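Local coordinates for endoglucanase (Bacillus akibai, PDB 1UWW), which hydrolyses internal beta-1,4-glucosidic linkages of cellulose and related glucans, and is represented here by its family 28 carbohydrate-binding module, which recognises non-crystalline cellulose, at residues F57-V62 / V173-A178; D66-A71 / M167-D172; S36-A41 / T70-D75. All blocks are in the same frame, centred on the assembly; numbering follows the deposited sequence.

Contact 1 of 3, residues F57-V62 / V173-A178; sequences FGYPEV and VESDFA. With CA (calcium ion), chain F.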
loop_
_atom_site.group_PDB
_atom_site.type_symbol
_atom_site.label_atom_id
_atom_site.label_comp_id
_atom_site.label_asym_id
_atom_site.label_seq_id
_atom_site.Cartn_x
_atom_site.Cartn_y
_atom_site.Cartn_z
ATOM N N PHE A 57 -8.489 -15.662 12.847
ATOM C CA PHE A 57 -7.600 -16.326 11.903
ATOM C C PHE A 57 -6.169 -16.087 12.340
ATOM O O PHE A 57 -5.892 -15.279 13.199
ATOM C CB PHE A 57 -7.796 -15.787 10.470
ATOM C CG PHE A 57 -7.170 -14.429 10.249
ATOM C CD1 PHE A 57 -7.728 -13.266 10.793
ATOM C CD2 PHE A 57 -5.962 -14.308 9.572
ATOM C CE1 PHE A 57 -7.109 -12.045 10.609
ATOM C CE2 PHE A 57 -5.361 -13.086 9.443
ATOM C CZ PHE A 57 -5.939 -11.976 9.954
ATOM N N GLY A 58 -5.244 -16.814 11.718
ATOM C CA GLY A 58 -3.842 -16.481 11.792
ATOM C C GLY A 58 -3.189 -16.670 10.451
ATOM O O GLY A 58 -3.518 -17.619 9.754
ATOM N N TYR A 59 -2.235 -15.817 10.128
ATOM C CA TYR A 59 -1.452 -15.996 8.919
ATOM C C TYR A 59 -0.508 -17.200 9.021
ATOM O O TYR A 59 -0.024 -17.511 10.105
ATOM C CB TYR A 59 -0.626 -14.749 8.625
ATOM C CG TYR A 59 -1.421 -13.473 8.312
ATOM C CD1 TYR A 59 -2.223 -13.375 7.177
ATOM C CD2 TYR A 59 -1.345 -12.377 9.129
ATOM C CE1 TYR A 59 -2.913 -12.181 6.889
ATOM C CE2 TYR A 59 -2.022 -11.202 8.836
ATOM C CZ TYR A 59 -2.789 -11.117 7.724
ATOM O OH TYR A 59 -3.469 -9.940 7.464
ATOM N N PRO A 60 -0.207 -17.831 7.885
ATOM C CA PRO A 60 0.739 -18.954 7.873
ATOM C C PRO A 60 2.157 -18.467 8.022
ATOM O O PRO A 60 2.472 -17.319 7.705
ATOM C CB PRO A 60 0.498 -19.579 6.497
ATOM C CG PRO A 60 0.138 -18.415 5.657
ATOM C CD PRO A 60 -0.779 -17.599 6.539
ATOM N N GLU A 61 3.036 -19.334 8.534
ATOM C CA GLU A 61 4.459 -19.025 8.610
ATOM C C GLU A 61 5.127 -19.052 7.246
ATOM O O GLU A 61 5.999 -18.225 6.963
ATOM C CB GLU A 61 5.154 -20.005 9.548
ATOM C CG GLU A 61 4.752 -19.734 10.978
ATOM C CD GLU A 61 5.586 -20.470 11.994
ATOM O OE1 GLU A 61 6.773 -20.769 11.722
ATOM O OE2 GLU A 61 5.032 -20.745 13.078
ATOM N N VAL A 62 4.705 -19.977 6.400
ATOM C CA VAL A 62 5.185 -20.011 5.015
ATOM C C VAL A 62 4.395 -18.967 4.223
ATOM O O VAL A 62 3.186 -19.065 4.106
ATOM C CB VAL A 62 5.056 -21.412 4.391
ATOM C CG1 VAL A 62 5.424 -21.380 2.908
ATOM C CG2 VAL A 62 5.954 -22.423 5.138
ATOM N N VAL A 173 2.249 -8.618 6.227
ATOM C CA VAL A 173 3.586 -8.118 5.943
ATOM C C VAL A 173 4.543 -8.763 6.946
ATOM O O VAL A 173 4.896 -8.189 7.964
ATOM C CB VAL A 173 3.669 -6.581 6.091
ATOM C CG1 VAL A 173 5.015 -6.083 5.605
ATOM C CG2 VAL A 173 2.526 -5.872 5.346
ATOM N N GLU A 174 4.949 -9.991 6.631
ATOM C CA GLU A 174 5.924 -10.730 7.437
ATOM C C GLU A 174 5.527 -10.862 8.930
ATOM O O GLU A 174 6.372 -10.788 9.826
ATOM C CB GLU A 174 7.328 -10.096 7.310
ATOM C CG GLU A 174 7.944 -10.191 5.915
ATOM C CD GLU A 174 9.299 -9.470 5.775
ATOM O OE1 GLU A 174 9.851 -8.929 6.776
ATOM O OE2 GLU A 174 9.823 -9.429 4.643
ATOM N N SER A 175 4.234 -11.022 9.199
ATOM C CA SER A 175 3.750 -11.016 10.590
ATOM C C SER A 175 3.474 -12.428 11.072
ATOM O O SER A 175 3.427 -13.364 10.289
ATOM C CB SER A 175 2.465 -10.212 10.742
ATOM O OG SER A 175 1.341 -10.992 10.397
ATOM N N ASP A 176 3.283 -12.550 12.385
ATOM C CA ASP A 176 2.848 -13.802 12.992
ATOM C C ASP A 176 1.487 -13.645 13.644
ATOM O O ASP A 176 1.114 -14.409 14.552
ATOM C CB ASP A 176 3.913 -14.317 13.959
ATOM C CG ASP A 176 4.164 -13.413 15.120
ATOM O OD1 ASP A 176 3.634 -12.274 15.215
ATOM O OD2 ASP A 176 4.938 -13.788 16.058
ATOM N N PHE A 177 0.709 -12.676 13.178
ATOM C CA PHE A 177 -0.575 -12.419 13.787
ATOM C C PHE A 177 -1.488 -13.648 13.804
ATOM O O PHE A 177 -1.687 -14.325 12.793
ATOM C CB PHE A 177 -1.331 -11.274 13.059
ATOM C CG PHE A 177 -2.685 -11.032 13.666
ATOM C CD1 PHE A 177 -2.826 -10.275 14.808
ATOM C CD2 PHE A 177 -3.802 -11.638 13.155
ATOM C CE1 PHE A 177 -4.065 -10.102 15.411
ATOM C CE2 PHE A 177 -5.045 -11.475 13.762
ATOM C CZ PHE A 177 -5.174 -10.711 14.868
ATOM N N ALA A 178 -2.092 -13.903 14.978
ATOM C CA ALA A 178 -3.213 -14.812 15.106
ATOM C C ALA A 178 -4.127 -14.271 16.202
ATOM O O ALA A 178 -3.636 -13.833 17.232
ATOM C CB ALA A 178 -2.725 -16.217 15.491
HETATM CA CA CA F . 6.740 -21.688 14.350
HETATM O O HOH W 1 -0.447 -16.892 12.776
HETATM O O HOH W 2 5.135 -19.854 15.281
#
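The end of strand 50-58 meets the loop that leads into its sheet neighbour, strand 180-189, and G58 with A178 forms the antiparallel, non-hydrogen-bonded pair where they join. Their CA atoms lie 3.8 Å apart, and two CA-H...O contacts flank the pair: A178 CA to F57 O at 3.3 Å and G58 CA to F177 O at 3.2 Å. F177 O also accepts the N-H of Y59, with Y59 N 3.1 Å away and almost in line with the carbonyl bond (C=O...N 175°). Water 1 can donate to both F177 O and Y59 O, though other acceptors compete for its protons. In the two-sheet antiparallel sandwich of this module, the contact carries the strand pairing on into the loops at the end of the two strands. F177 reaches the F57 ring because its CG lies anti to the backbone N (chi1 178°). F57 CE1 and F177 CE2 are 3.8 Å apart, with the ring planes inclined at 47°, while L95 and P97 also pack against F177. F57 CE2 stands over the centre of the Y59 ring, while Y59 CD1 lies in the plane of the F57 ring. S175 OG approaches Y59 CD2 obliquely, at 3.3 Å; this hydroxyl bonds to D172 and weakly to the amide of F177, whereas the Y59 hydroxyl bonds to F170 O. E61 extends to a calcium ion and chelates it unevenly, OE2 at 2.3 Å and OE1 at 2.8 Å from the metal, with water 2 as a further ligand.

Contact 2 of 3, residues D66-A71 / M167-D172; sequences DNWATA and MIIFAD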
loop_
_atom_site.group_PDB
_atom_site.type_symbol
_atom_site.label_atom_id
_atom_site.label_comp_id
_atom_site.label_asym_id
_atom_site.label_seq_id
_atom_site.Cartn_x
_atom_site.Cartn_y
_atom_site.Cartn_z
ATOM N N ASP A 66 2.680 -14.349 -3.794
ATOM C CA ASP A 66 1.491 -13.495 -3.945
ATOM C C ASP A 66 1.124 -12.984 -2.549
ATOM O O ASP A 66 0.557 -13.720 -1.751
ATOM C CB ASP A 66 0.327 -14.270 -4.574
ATOM C CG ASP A 66 -0.971 -13.450 -4.665
ATOM O OD1 ASP A 66 -0.976 -12.266 -4.260
ATOM O OD2 ASP A 66 -2.039 -13.923 -5.123
ATOM N N ASN A 67 1.451 -11.724 -2.277
ATOM C CA ASN A 67 1.251 -11.125 -0.959
ATOM C C ASN A 67 -0.203 -10.957 -0.501
ATOM O O ASN A 67 -0.433 -10.580 0.645
ATOM C CB ASN A 67 1.966 -9.766 -0.887
ATOM C CG ASN A 67 3.466 -9.912 -0.747
ATOM O OD1 ASN A 67 3.954 -10.588 0.163
ATOM N ND2 ASN A 67 4.215 -9.261 -1.641
ATOM N N TRP A 68 -1.169 -11.182 -1.393
ATOM C CA TRP A 68 -2.591 -11.145 -1.062
ATOM C C TRP A 68 -3.254 -12.525 -1.004
ATOM O O TRP A 68 -4.414 -12.641 -0.635
ATOM C CB TRP A 68 -3.357 -10.260 -2.052
ATOM C CG TRP A 68 -3.201 -8.781 -1.848
ATOM C CD1 TRP A 68 -2.421 -8.128 -0.929
ATOM C CD2 TRP A 68 -3.865 -7.772 -2.582
ATOM N NE1 TRP A 68 -2.568 -6.768 -1.070
ATOM C CE2 TRP A 68 -3.445 -6.527 -2.082
ATOM C CE3 TRP A 68 -4.768 -7.795 -3.637
ATOM C CZ2 TRP A 68 -3.914 -5.320 -2.585
ATOM C CZ3 TRP A 68 -5.228 -6.581 -4.152
ATOM C CH2 TRP A 68 -4.811 -5.370 -3.603
ATOM N N ALA A 69 -2.522 -13.599 -1.302
ATOM C CA ALA A 69 -3.139 -14.925 -1.237
ATOM C C ALA A 69 -3.728 -15.292 0.135
ATOM O O ALA A 69 -4.759 -15.930 0.167
ATOM C CB ALA A 69 -2.166 -15.991 -1.682
ATOM N N THR A 70 -3.057 -14.925 1.223
ATOM C CA THR A 70 -3.502 -15.275 2.572
ATOM C C THR A 70 -4.372 -14.202 3.238
ATOM O O THR A 70 -4.747 -14.356 4.399
ATOM C CB THR A 70 -2.304 -15.499 3.484
ATOM O OG1 THR A 70 -1.560 -14.296 3.592
ATOM C CG2 THR A 70 -1.325 -16.544 2.908
ATOM N N ALA A 71 -4.673 -13.118 2.516
ATOM C CA ALA A 71 -5.347 -11.961 3.115
ATOM C C ALA A 71 -6.825 -12.183 3.238
ATOM O O ALA A 71 -7.476 -12.468 2.227
ATOM C CB ALA A 71 -5.118 -10.749 2.262
HETATM N N MSE A 167 -14.343 -3.765 -1.659
HETATM C CA MSE A 167 -13.578 -4.734 -0.781
HETATM C C MSE A 167 -12.474 -4.084 0.023
HETATM O O MSE A 167 -11.878 -3.039 -0.359
HETATM C CB MSE A 167 -12.918 -5.919 -1.579
HETATM C CG MSE A 167 -13.968 -6.611 -2.625
HETATM SE SE MSE A 167 -13.222 -7.554 -4.142
HETATM C CE MSE A 167 -11.597 -8.023 -3.247
ATOM N N ILE A 168 -12.209 -4.751 1.125
ATOM C CA ILE A 168 -11.198 -4.340 2.087
ATOM C C ILE A 168 -10.297 -5.540 2.244
ATOM O O ILE A 168 -10.770 -6.625 2.639
ATOM C CB ILE A 168 -11.794 -3.892 3.447
ATOM C CG1 ILE A 168 -12.832 -2.786 3.224
ATOM C CG2 ILE A 168 -10.699 -3.399 4.335
ATOM C CD1 ILE A 168 -13.537 -2.368 4.463
ATOM N N ILE A 169 -9.022 -5.359 1.944
ATOM C CA ILE A 169 -8.026 -6.425 1.940
ATOM C C ILE A 169 -7.111 -6.228 3.112
ATOM O O ILE A 169 -6.573 -5.135 3.303
ATOM C CB ILE A 169 -7.238 -6.388 0.618
ATOM C CG1 ILE A 169 -8.184 -6.598 -0.572
ATOM C CG2 ILE A 169 -6.172 -7.500 0.633
ATOM C CD1 ILE A 169 -7.587 -6.344 -1.920
ATOM N N PHE A 170 -6.901 -7.273 3.907
ATOM C CA PHE A 170 -6.096 -7.232 5.132
ATOM C C PHE A 170 -4.863 -8.094 4.909
ATOM O O PHE A 170 -4.879 -9.309 5.189
ATOM C CB PHE A 170 -6.899 -7.729 6.327
ATOM C CG PHE A 170 -8.106 -6.897 6.638
ATOM C CD1 PHE A 170 -9.294 -7.111 5.987
ATOM C CD2 PHE A 170 -8.061 -5.892 7.599
ATOM C CE1 PHE A 170 -10.436 -6.389 6.288
ATOM C CE2 PHE A 170 -9.197 -5.147 7.898
ATOM C CZ PHE A 170 -10.376 -5.399 7.240
ATOM N N ALA A 171 -3.792 -7.523 4.388
ATOM C CA ALA A 171 -2.644 -8.309 3.913
ATOM C C ALA A 171 -1.519 -8.415 4.935
ATOM O O ALA A 171 -1.190 -7.474 5.637
ATOM C CB ALA A 171 -2.111 -7.701 2.642
ATOM N N ASP A 172 -0.911 -9.591 4.983
ATOM C CA ASP A 172 0.232 -9.897 5.829
ATOM C C ASP A 172 1.488 -9.213 5.319
ATOM O O ASP A 172 1.792 -9.271 4.124
ATOM C CB ASP A 172 0.423 -11.415 5.785
ATOM C CG ASP A 172 1.425 -11.940 6.781
ATOM O OD1 ASP A 172 1.832 -11.256 7.724
ATOM O OD2 ASP A 172 1.833 -13.121 6.612
HETATM O O HOH W 3 -1.748 -11.523 2.964
HETATM O O HOH W 4 0.931 -14.718 4.544
#
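I169 and A171 of strand 165-173 pack against W68, which projects from two successive type I turns (D66 to A69, W68 to A71) lying against one face of the five-stranded sheet. The face is turned from the sandwich interior, since F170 between them meets F93 and W55 of the other sheet. D66 OD1 accepts the N-H of W68 from above the carboxylate plane, an Asx turn, and salt-bridges K124 of the second subunit. Packing is tight at the indole: I169 CD1 stands 3.5 Å from the centroid of the W68 six-membered ring and 21° off its normal, a CH-pi contact, with W68 CZ3 3.3 Å away. I169 CG2, anti to the backbone N, rests on A71 CB at 3.8 Å and also flanks the indole, while CG1 carries CD1 over the ring. A171 CB closes on W68 CD1 at 3.6 Å, and A71 CB lies 3.3 Å from F170 O. Toward D172 the interface opens and water intervenes. Water 4 donates to D172 OD2, also paired with K63, and is hydrogen-bonded to T70 OG1. Water 3 donates to N67 O (2.8 Å), accepts from D172 N (2.9 Å) and is hydrogen-bonded to T70 OG1 (2.8 Å).

Contact 3 of 3, residues S36-A41 / T70-D75; sequences SGVKTA and TAPRLD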
loop_
_atom_site.group_PDB
_atom_site.type_symbol
_atom_site.label_atom_id
_atom_site.label_comp_id
_atom_site.label_asym_id
_atom_site.label_seq_id
_atom_site.Cartn_x
_atom_site.Cartn_y
_atom_site.Cartn_z
ATOM N N SER A 36 -10.992 -14.180 -1.189
ATOM C CA SER A 36 -10.453 -14.085 0.164
ATOM C C SER A 36 -9.625 -15.301 0.551
ATOM O O SER A 36 -10.021 -16.420 0.271
ATOM C CB SER A 36 -11.555 -13.933 1.196
ATOM O OG SER A 36 -10.995 -13.701 2.473
ATOM N N GLY A 37 -8.495 -15.086 1.205
ATOM C CA GLY A 37 -7.688 -16.184 1.715
ATOM C C GLY A 37 -8.179 -16.765 3.035
ATOM O O GLY A 37 -7.662 -17.769 3.539
ATOM N N VAL A 38 -9.164 -16.115 3.642
ATOM C CA VAL A 38 -9.755 -16.545 4.889
ATOM C C VAL A 38 -11.254 -16.537 4.673
ATOM O O VAL A 38 -11.825 -15.539 4.210
ATOM C CB VAL A 38 -9.371 -15.589 6.049
ATOM C CG1 VAL A 38 -10.184 -15.897 7.320
ATOM C CG2 VAL A 38 -7.861 -15.657 6.314
ATOM N N LYS A 39 -11.908 -17.644 4.999
ATOM C CA LYS A 39 -13.342 -17.758 4.837
ATOM C C LYS A 39 -14.010 -18.328 6.091
ATOM O O LYS A 39 -15.102 -18.899 6.009
ATOM C CB LYS A 39 -13.660 -18.533 3.553
ATOM C CG LYS A 39 -13.275 -17.731 2.293
ATOM C CD LYS A 39 -13.990 -18.179 1.061
ATOM C CE LYS A 39 -13.448 -17.496 -0.188
ATOM N NZ LYS A 39 -13.727 -18.279 -1.433
ATOM N N THR A 40 -13.371 -18.054 7.235
ATOM C CA THR A 40 -13.834 -18.441 8.577
ATOM C C THR A 40 -15.163 -17.741 8.954
ATOM O O THR A 40 -15.565 -16.766 8.335
ATOM C CB THR A 40 -12.707 -18.130 9.685
ATOM O OG1 THR A 40 -12.382 -16.726 9.734
ATOM C CG2 THR A 40 -11.370 -18.806 9.404
ATOM N N ALA A 41 -15.839 -18.221 9.988
ATOM C CA ALA A 41 -17.109 -17.647 10.421
ATOM C C ALA A 41 -17.015 -16.125 10.680
ATOM O O ALA A 41 -16.168 -15.657 11.453
ATOM C CB ALA A 41 -17.581 -18.341 11.688
ATOM N N THR A 70 -3.057 -14.925 1.223
ATOM C CA THR A 70 -3.502 -15.275 2.572
ATOM C C THR A 70 -4.372 -14.202 3.238
ATOM O O THR A 70 -4.747 -14.356 4.399
ATOM C CB THR A 70 -2.304 -15.499 3.484
ATOM O OG1 THR A 70 -1.560 -14.296 3.592
ATOM C CG2 THR A 70 -1.325 -16.544 2.908
ATOM N N ALA A 71 -4.673 -13.118 2.516
ATOM C CA ALA A 71 -5.347 -11.961 3.115
ATOM C C ALA A 71 -6.825 -12.183 3.238
ATOM O O ALA A 71 -7.476 -12.468 2.227
ATOM C CB ALA A 71 -5.118 -10.749 2.262
ATOM N N PRO A 72 -7.402 -11.973 4.426
ATOM C CA PRO A 72 -8.853 -11.762 4.484
ATOM C C PRO A 72 -9.276 -10.643 3.525
ATOM O O PRO A 72 -8.617 -9.592 3.479
ATOM C CB PRO A 72 -9.101 -11.337 5.933
ATOM C CG PRO A 72 -7.942 -11.939 6.724
ATOM C CD PRO A 72 -6.770 -11.901 5.747
ATOM N N ARG A 73 -10.372 -10.841 2.825
ATOM C CA ARG A 73 -10.895 -9.880 1.875
ATOM C C ARG A 73 -12.389 -9.791 2.091
ATOM O O ARG A 73 -13.148 -10.655 1.688
ATOM C CB ARG A 73 -10.611 -10.306 0.446
ATOM C CG ARG A 73 -9.210 -10.316 -0.043
ATOM C CD ARG A 73 -9.165 -10.245 -1.562
ATOM N NE ARG A 73 -7.971 -10.796 -2.174
ATOM C CZ ARG A 73 -7.624 -10.531 -3.440
ATOM N NH1 ARG A 73 -8.399 -9.754 -4.195
ATOM N NH2 ARG A 73 -6.517 -11.045 -3.944
ATOM N N LEU A 74 -12.805 -8.716 2.732
ATOM C CA LEU A 74 -14.229 -8.422 2.901
ATOM C C LEU A 74 -14.777 -7.799 1.633
ATOM O O LEU A 74 -14.049 -7.155 0.891
ATOM C CB LEU A 74 -14.457 -7.437 4.034
ATOM C CG LEU A 74 -14.140 -7.905 5.433
ATOM C CD1 LEU A 74 -14.366 -6.763 6.414
ATOM C CD2 LEU A 74 -15.052 -9.045 5.825
ATOM N N ASP A 75 -16.059 -7.969 1.394
ATOM C CA ASP A 75 -16.730 -7.487 0.196
ATOM C C ASP A 75 -18.108 -6.970 0.587
ATOM O O ASP A 75 -18.814 -7.580 1.384
ATOM C CB ASP A 75 -16.792 -8.651 -0.808
ATOM C CG ASP A 75 -17.036 -8.253 -2.224
ATOM O OD1 ASP A 75 -17.044 -7.051 -2.559
ATOM O OD2 ASP A 75 -17.257 -9.162 -3.077
#
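S36 and R73 meet where the loop after strand 30-32 folds back beside the chain entering strand 73-77, its neighbour in the five-stranded sheet of the antiparallel sandwich. The conformation of S36 decides the geometry. Its hydroxyl is swung away from its own amide (chi1 -174°), which directs OG at the backbone facing it, and there OG accepts the N-H of R73 with R73 N at 2.9 Å. The same hydroxyl gives its proton to V38 O at 2.7 Å, closing a ring within its own loop. One buried oxygen thus serves as donor and acceptor, and both bonds restrict rotation about CA-CB. G37 provides a second link, from its N to A71 O at 3.0 Å; the N-H...O angle is a fairly straight 162°, although the donor stands well above the carbonyl plane. V38 places CG1 anti to the backbone N (chi1 170°), and this turns the other methyl, CG2, onto the P72 ring, where it meets CG at 3.7 Å. T70 O lies 3.9 Å from the same V38 CG2, so the branch fits between the proline ring and the carbonyl of T70. P72 in turn packs on W55, F57 and W32, and V38 shares W32 with it, which places them beside a cluster of aromatic side chains from both sheets. R73 behaves differently: its chain runs extended from CG to NE, with W68 beside it, and touches S36 by its base, where R73 CB lies 3.8 Å from S36 CB and R73 CG 4.0 Å from S36 CA.

Along the chain from the N terminus, 36-41 comes first and pairs with 70-75: contact 3 closes the shortest loop, with 28 residues between its segments. Within that loop lies 57-62, whose partner 173-178 comes much later, so contacts 1 and 3 cross. Contact 2, joining 66-71 to 167-172, falls wholly inside the span of contact 1. Contacts 2 and 3 share T70 and A71, and their strands 165-173 and 73-77 are sheet neighbours, I168 O standing 2.9 Å from L74 N. Contact 1 lies at the ends of strands 50-58 and 180-189 of the other sheet; P60 CG reaches T70 CG2 at 3.6 Å, so the two ends of the connection between the sheets pack together here.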